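Local coordinates for protein adhesin (Streptococcus sanguinis SK1 = NCTC 7863, PDB 6VT2) that binds sialylated glycans on its targets through tandem Siglec-like modules of a serine-rich repeat adhesin and so probably mediates bacterial attachment, at residues R18-E23 and T128-P133; T28-G33 and A102-G107; R302-D305 and L309-E312. One frame throughout, in Å; residues are numbered along the deposited sequence.

Contacts 1 and 2 belong to the first Siglec-like module and share strand 21-29: contact 1 lies where this strand begins, contact 2 where it ends. Their centres are about 36 Å apart, their nearest atoms about 14 Å, so they do not touch, and along the chain contact 2 falls between the two segments of contact 1. Contact 3 belongs to the second module, its centre about 46 Å from that of contact 1 and about 80 Å from that of contact 2. Each holds ligands of its own calcium ion: Thr128 and Tyr131 in contact 1, Asp30 and Asp104 in contact 2, Asp305 in contact 3. The glycan pockets lie elsewhere; the side chain of Arg302 is about 10 Å from the bound galactose.

Contact 1. Residues R18-E23 and T128-P133; sequences RGEEFE and TEKYTP. With CA (calcium ion), chain I.
Glu20 reaches across to Lys130 and Tyr131 with one carboxylate oxygen for each. OE1 of Glu20 forms a salt bridge with NZ of Lys130 at 2.9 Å, and OE2 of Glu20 accepts a hydrogen bond from OH of Tyr131 at 3.1 Å. Both donors arrive on the syn side, each somewhat out of the carboxylate plane. Glu20 comes from the direction opposite to the other two side chains, its CG anti to the carbonyl carbon (chi1 -49°) and its chain extended beyond, which carries the carboxylate across. It meets the Tyr131 ring at the edge, near the ring plane, with the carboxylate turned 53° from that plane. Lys130 lays its CG over one face of the same ring, 3.8 Å above the plane near its centre, and its extended chain then brings NZ to OH of Tyr131, to which it donates at 3.1 Å. The three polar ends therefore close a triangle in which the phenol both accepts and donates. Outside it, Tyr184 meets the Tyr131 ring, and Lys130 also touches Tyr17. The backbone beneath is held by calcium, which binds O and OG1 of Thr128, O of Tyr131, three waters and Asp190. Thus the two residues facing Glu20 stand on a calcium-bound loop between strands 119-125 and 139-141. The salt bridge with Lys130 would largely offset the negative charge of Glu20, and the ammonium close to the phenol would probably polarise its O-H and strengthen the bond to the glutamate.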
# COMPACT_ATOMS: atom_id res chain seq x y z
N ARG A 18 -29.99 -18.74 -5.11
CA ARG A 18 -30.77 -18.82 -3.89
C ARG A 18 -30.52 -17.56 -3.05
O ARG A 18 -29.41 -17.25 -2.83
CB ARG A 18 -30.30 -20.06 -3.14
CG ARG A 18 -30.95 -20.18 -1.79
CD ARG A 18 -30.72 -21.56 -1.22
NE ARG A 18 -29.32 -21.87 -1.15
CZ ARG A 18 -28.83 -22.98 -0.65
NH1 ARG A 18 -29.64 -23.90 -0.24
NH2 ARG A 18 -27.54 -23.17 -0.58
N GLY A 19 -31.58 -16.88 -2.61
CA GLY A 19 -31.47 -15.69 -1.78
C GLY A 19 -31.44 -14.40 -2.56
O GLY A 19 -31.69 -13.39 -1.96
N GLU A 20 -31.17 -14.47 -3.85
CA GLU A 20 -30.91 -13.25 -4.65
C GLU A 20 -32.05 -12.87 -5.57
O GLU A 20 -32.87 -13.66 -5.85
CB GLU A 20 -29.64 -13.46 -5.44
CG GLU A 20 -28.52 -13.98 -4.56
CD GLU A 20 -27.13 -13.73 -5.07
OE1 GLU A 20 -26.99 -13.41 -6.21
OE2 GLU A 20 -26.20 -13.92 -4.30
N GLU A 21 -32.00 -11.62 -6.01
CA GLU A 21 -32.97 -11.15 -7.00
C GLU A 21 -32.55 -11.72 -8.34
O GLU A 21 -31.36 -11.89 -8.54
CB GLU A 21 -32.92 -9.63 -7.16
CG GLU A 21 -33.26 -8.82 -5.93
CD GLU A 21 -32.90 -7.35 -6.05
OE1 GLU A 21 -32.20 -6.97 -7.01
OE2 GLU A 21 -33.33 -6.57 -5.18
N PHE A 22 -33.52 -12.02 -9.20
CA PHE A 22 -33.23 -12.41 -10.59
C PHE A 22 -34.14 -11.56 -11.47
O PHE A 22 -35.10 -11.08 -11.00
CB PHE A 22 -33.49 -13.89 -10.90
CG PHE A 22 -34.93 -14.31 -10.72
CD1 PHE A 22 -35.38 -14.69 -9.47
CD2 PHE A 22 -35.82 -14.33 -11.78
CE1 PHE A 22 -36.69 -15.07 -9.28
CE2 PHE A 22 -37.13 -14.71 -11.59
CZ PHE A 22 -37.57 -15.08 -10.34
N GLU A 23 -33.72 -11.38 -12.71
CA GLU A 23 -34.52 -10.61 -13.68
C GLU A 23 -34.11 -11.04 -15.07
O GLU A 23 -32.94 -11.25 -15.27
CB GLU A 23 -34.28 -9.12 -13.49
CG GLU A 23 -34.74 -8.22 -14.62
CD GLU A 23 -34.21 -6.83 -14.38
OE1 GLU A 23 -34.83 -6.12 -13.65
OE2 GLU A 23 -33.12 -6.52 -14.86
N THR A 128 -22.64 -20.01 -3.71
CA THR A 128 -21.24 -20.34 -3.92
C THR A 128 -20.91 -20.62 -5.37
O THR A 128 -19.74 -20.48 -5.75
CB THR A 128 -20.80 -21.51 -3.06
OG1 THR A 128 -19.35 -21.55 -3.13
CG2 THR A 128 -21.39 -22.80 -3.50
N GLU A 129 -21.90 -20.93 -6.20
CA GLU A 129 -21.58 -21.11 -7.61
C GLU A 129 -21.38 -19.78 -8.33
O GLU A 129 -20.77 -19.74 -9.40
CB GLU A 129 -22.68 -21.93 -8.28
CG GLU A 129 -22.59 -23.36 -7.87
CD GLU A 129 -23.57 -24.23 -8.60
OE1 GLU A 129 -24.40 -23.70 -9.37
OE2 GLU A 129 -23.51 -25.44 -8.40
N LYS A 130 -21.90 -18.71 -7.78
CA LYS A 130 -21.68 -17.39 -8.34
C LYS A 130 -20.34 -16.80 -7.93
O LYS A 130 -19.72 -16.10 -8.72
CB LYS A 130 -22.86 -16.50 -7.91
CG LYS A 130 -22.73 -15.10 -8.28
CD LYS A 130 -24.00 -14.36 -7.90
CE LYS A 130 -23.93 -12.91 -8.43
NZ LYS A 130 -24.88 -12.03 -7.71
N TYR A 131 -19.85 -17.10 -6.74
CA TYR A 131 -18.69 -16.41 -6.17
C TYR A 131 -17.49 -17.36 -6.12
O TYR A 131 -17.60 -18.52 -5.71
CB TYR A 131 -19.06 -15.88 -4.78
CG TYR A 131 -20.23 -14.97 -4.79
CD1 TYR A 131 -20.14 -13.70 -5.38
CD2 TYR A 131 -21.45 -15.36 -4.26
CE1 TYR A 131 -21.24 -12.84 -5.43
CE2 TYR A 131 -22.56 -14.51 -4.30
CZ TYR A 131 -22.42 -13.23 -4.86
OH TYR A 131 -23.52 -12.40 -4.92
N THR A 132 -16.36 -16.86 -6.60
CA THR A 132 -15.11 -17.60 -6.57
C THR A 132 -14.11 -16.72 -5.82
O THR A 132 -13.61 -15.72 -6.37
CB THR A 132 -14.61 -17.94 -7.97
OG1 THR A 132 -15.61 -18.71 -8.65
CG2 THR A 132 -13.32 -18.77 -7.88
N PRO A 133 -13.78 -17.04 -4.57
CA PRO A 133 -12.92 -16.14 -3.79
C PRO A 133 -11.49 -16.17 -4.28
O PRO A 133 -10.98 -17.20 -4.74
CB PRO A 133 -13.00 -16.68 -2.36
CG PRO A 133 -14.08 -17.74 -2.36
CD PRO A 133 -14.17 -18.23 -3.81
CA CA I . -17.64 -20.80 -4.98
O HOH W 1 -17.62 -20.93 -7.33
O HOH W 2 -17.83 -23.07 -5.55
O HOH W 3 -15.33 -21.10 -5.76

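Contact 2. Residues T28-G33 and A102-G107; sequences TTDDSG and AEDAAG. With CA (calcium ion), chain H.
The ends of strands 21-29 and 95-104 face each other without backbone pairing, with CA of Asp30 7.1 Å from CA of Asp104, and each segment then leaves in a type I beta turn, Asp30 to Gly33 and Asp104 to Gly107. Between them sits a calcium ion. Asp30 grips it with both oxygens, OD1 at 2.4 Å and OD2 at 2.5 Å from the calcium, whereas Asp104 uses OD2 alone, at 2.1 Å from the metal. The carboxylates stand nearly perpendicular, their planes 82° apart, and the ion probably offsets the repulsion between OD1 of Asp30 and OD2 of Asp104, 3.4 Å apart. OD2 of Asp30 also accepts from N of Ser32, above the carboxylate plane, and from OG of Ser32 at 2.7 Å, on the anti side; the first bond makes an Asx turn and helps fix the rotation of the carboxylate. OD1 of Asp104 is held by N of Asn108. Below the metal, CG2 of Thr28 meets CB of Ala102 at 3.6 Å, an apolar touch beside Ile8. Asp2, O of Thr4 and a water also bind the ion. This is a calcium site at the strand ends of a Siglec-like beta sandwich, joining its two sheets to the N-terminal segment.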
# COMPACT_ATOMS: atom_id res chain seq x y z
N THR A 28 -41.54 -9.51 -27.35
CA THR A 28 -42.67 -10.00 -28.15
C THR A 28 -42.90 -9.05 -29.32
O THR A 28 -42.88 -7.96 -29.10
CB THR A 28 -43.94 -10.21 -27.31
OG1 THR A 28 -43.62 -11.11 -26.26
CG2 THR A 28 -45.09 -10.79 -28.10
N THR A 29 -42.99 -9.59 -30.52
CA THR A 29 -43.41 -8.63 -31.65
C THR A 29 -44.61 -9.23 -32.38
O THR A 29 -44.90 -10.32 -32.23
CB THR A 29 -42.26 -8.47 -32.64
OG1 THR A 29 -42.00 -9.78 -33.15
CG2 THR A 29 -40.97 -7.99 -32.02
N ASP A 30 -45.24 -8.42 -33.20
CA ASP A 30 -46.36 -8.91 -34.02
C ASP A 30 -46.39 -8.01 -35.24
O ASP A 30 -46.27 -6.86 -35.04
CB ASP A 30 -47.67 -8.91 -33.26
CG ASP A 30 -48.78 -9.62 -34.01
OD1 ASP A 30 -48.81 -10.78 -33.94
OD2 ASP A 30 -49.62 -8.94 -34.54
N ASP A 31 -46.79 -8.51 -36.39
CA ASP A 31 -46.87 -7.68 -37.61
C ASP A 31 -47.99 -6.63 -37.51
O ASP A 31 -47.84 -5.63 -38.08
CB ASP A 31 -47.11 -8.52 -38.85
CG ASP A 31 -45.85 -9.02 -39.56
OD1 ASP A 31 -44.76 -8.81 -39.03
OD2 ASP A 31 -46.01 -9.59 -40.65
N SER A 32 -48.99 -6.82 -36.67
CA SER A 32 -50.02 -5.80 -36.39
C SER A 32 -49.38 -4.64 -35.62
O SER A 32 -49.96 -3.64 -35.56
CB SER A 32 -51.15 -6.33 -35.58
OG SER A 32 -50.75 -6.56 -34.22
N GLY A 33 -48.31 -4.93 -34.87
CA GLY A 33 -47.69 -3.96 -34.02
C GLY A 33 -48.27 -3.86 -32.64
O GLY A 33 -47.81 -3.00 -31.90
N ALA A 102 -48.38 -15.07 -25.68
CA ALA A 102 -48.74 -13.70 -25.99
C ALA A 102 -49.91 -13.72 -26.96
O ALA A 102 -50.06 -14.65 -27.76
CB ALA A 102 -47.57 -12.93 -26.60
N GLU A 103 -50.73 -12.68 -26.89
CA GLU A 103 -51.92 -12.55 -27.75
C GLU A 103 -51.96 -11.17 -28.37
O GLU A 103 -51.71 -10.17 -27.69
CB GLU A 103 -53.13 -12.80 -26.91
CG GLU A 103 -54.46 -12.76 -27.73
CD GLU A 103 -55.62 -12.99 -26.79
OE1 GLU A 103 -56.62 -12.25 -26.89
OE2 GLU A 103 -55.51 -13.86 -25.89
N ASP A 104 -52.25 -11.14 -29.67
CA ASP A 104 -52.34 -9.87 -30.40
C ASP A 104 -53.76 -9.32 -30.27
O ASP A 104 -54.63 -9.89 -29.59
CB ASP A 104 -51.85 -10.02 -31.85
CG ASP A 104 -52.74 -10.86 -32.75
OD1 ASP A 104 -53.87 -11.13 -32.32
OD2 ASP A 104 -52.19 -11.22 -33.84
N ALA A 105 -53.99 -8.14 -30.85
CA ALA A 105 -55.29 -7.54 -30.65
C ALA A 105 -56.37 -8.23 -31.46
O ALA A 105 -57.55 -8.12 -31.12
CB ALA A 105 -55.26 -6.05 -31.02
N ALA A 106 -55.99 -9.02 -32.47
CA ALA A 106 -56.93 -9.79 -33.24
C ALA A 106 -57.33 -11.08 -32.54
O ALA A 106 -58.17 -11.83 -33.05
CB ALA A 106 -56.34 -10.07 -34.63
N GLY A 107 -56.72 -11.37 -31.38
CA GLY A 107 -57.07 -12.53 -30.60
C GLY A 107 -56.23 -13.75 -30.88
O GLY A 107 -56.52 -14.83 -30.33
CA CA H . -50.73 -11.05 -35.30
O HOH W 4 -49.29 -10.81 -37.12

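Contact 3. Residues R302-D305 and L309-E312. With CA (calcium ion), chain J.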
# COMPACT_ATOMS: atom_id res chain seq x y z
N ARG A 302 18.92 -5.05 17.09
CA ARG A 302 18.11 -6.22 16.79
C ARG A 302 16.67 -5.78 16.49
O ARG A 302 16.21 -4.73 16.96
CB ARG A 302 18.06 -7.16 17.97
CG ARG A 302 19.35 -7.72 18.42
CD ARG A 302 19.17 -8.51 19.74
NE ARG A 302 20.44 -9.06 20.20
CZ ARG A 302 20.87 -10.28 19.89
NH1 ARG A 302 20.11 -11.08 19.12
NH2 ARG A 302 22.01 -10.71 20.35
N ALA A 303 15.95 -6.56 15.71
CA ALA A 303 14.55 -6.26 15.42
C ALA A 303 13.79 -7.58 15.56
O ALA A 303 14.32 -8.65 15.27
CB ALA A 303 14.34 -5.64 14.06
N THR A 304 12.56 -7.47 16.06
CA THR A 304 11.72 -8.63 16.30
C THR A 304 10.43 -8.49 15.51
O THR A 304 9.87 -7.40 15.41
CB THR A 304 11.42 -8.71 17.79
OG1 THR A 304 12.61 -8.85 18.53
CG2 THR A 304 10.54 -9.96 18.10
N ASP A 305 9.97 -9.59 14.92
CA ASP A 305 8.71 -9.58 14.18
C ASP A 305 7.58 -10.03 15.12
O ASP A 305 7.81 -10.33 16.29
CB ASP A 305 8.83 -10.41 12.89
CG ASP A 305 9.04 -11.91 13.13
OD1 ASP A 305 8.63 -12.41 14.20
OD2 ASP A 305 9.66 -12.50 12.25
N LEU A 309 10.31 -13.73 16.35
CA LEU A 309 11.66 -13.99 15.85
C LEU A 309 12.46 -12.70 15.97
O LEU A 309 12.04 -11.66 15.45
CB LEU A 309 11.69 -14.45 14.41
CG LEU A 309 11.09 -15.81 14.07
CD1 LEU A 309 11.28 -16.06 12.61
CD2 LEU A 309 11.64 -16.89 14.93
N THR A 310 13.60 -12.77 16.63
CA THR A 310 14.50 -11.62 16.77
C THR A 310 15.76 -11.87 15.97
O THR A 310 16.35 -12.96 16.03
CB THR A 310 14.83 -11.40 18.23
OG1 THR A 310 13.62 -11.20 18.98
CG2 THR A 310 15.73 -10.18 18.40
N SER A 311 16.15 -10.87 15.17
CA SER A 311 17.38 -10.91 14.43
C SER A 311 18.58 -11.00 15.36
O SER A 311 18.51 -10.71 16.55
CB SER A 311 17.52 -9.65 13.60
OG SER A 311 17.83 -8.53 14.40
N GLU A 312 19.69 -11.48 14.80
CA GLU A 312 20.96 -11.34 15.47
C GLU A 312 21.26 -9.85 15.66
O GLU A 312 20.67 -8.99 15.00
CB GLU A 312 22.06 -12.01 14.68
CG GLU A 312 21.84 -13.50 14.53
CD GLU A 312 23.13 -14.24 14.10
OE1 GLU A 312 24.20 -13.57 13.89
OE2 GLU A 312 23.07 -15.49 14.03
CA CA J . 9.72 -12.78 9.91
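Thr304 and Thr310 touch through their hydroxyls, OG1 to OG1 at 2.6 Å, a short hydrogen bond in which either could be the donor. In both threonines OG1 is anti to the carbonyl carbon (chi1 -61° and -57°), which brings the two hydroxyls together. The backbones beneath are bonded too: N of Ser311 donates to O of Ala303 at 2.9 Å, nearly along the C=O axis, and N of Asp305 to O of Leu309 at 3.0 Å. CA of Thr310 and CA of Thr304 add C-H...O contacts to those two oxygens. The chain thus turns back on the end of strand 296-305 of the second Siglec-like module in a hairpin-like return, with a single antiparallel bridge at Thr304 and Thr310. At its closed end Asp305 serves both sides: OD1 accepts from N of Leu309, which stands above the carboxylate plane, while OD2 binds calcium at 2.4 Å. Asp201, Val203, Asp230 and Asn231 also bind that ion. On the buried side OG of Ser311 accepts from N of Ala303 at 3.0 Å and donates to O of Glu312. Toward Glu312 the fit is looser. The extended Arg302 passes Thr310 at about a right angle, CB to CG2 at 3.8 Å, and its NH1 makes only a weak bond to O of Ser311, bent to 127° at the hydrogen. The exposed Glu312 lays its backbone C over one guanidinium face, while its side chain starts away from the strand.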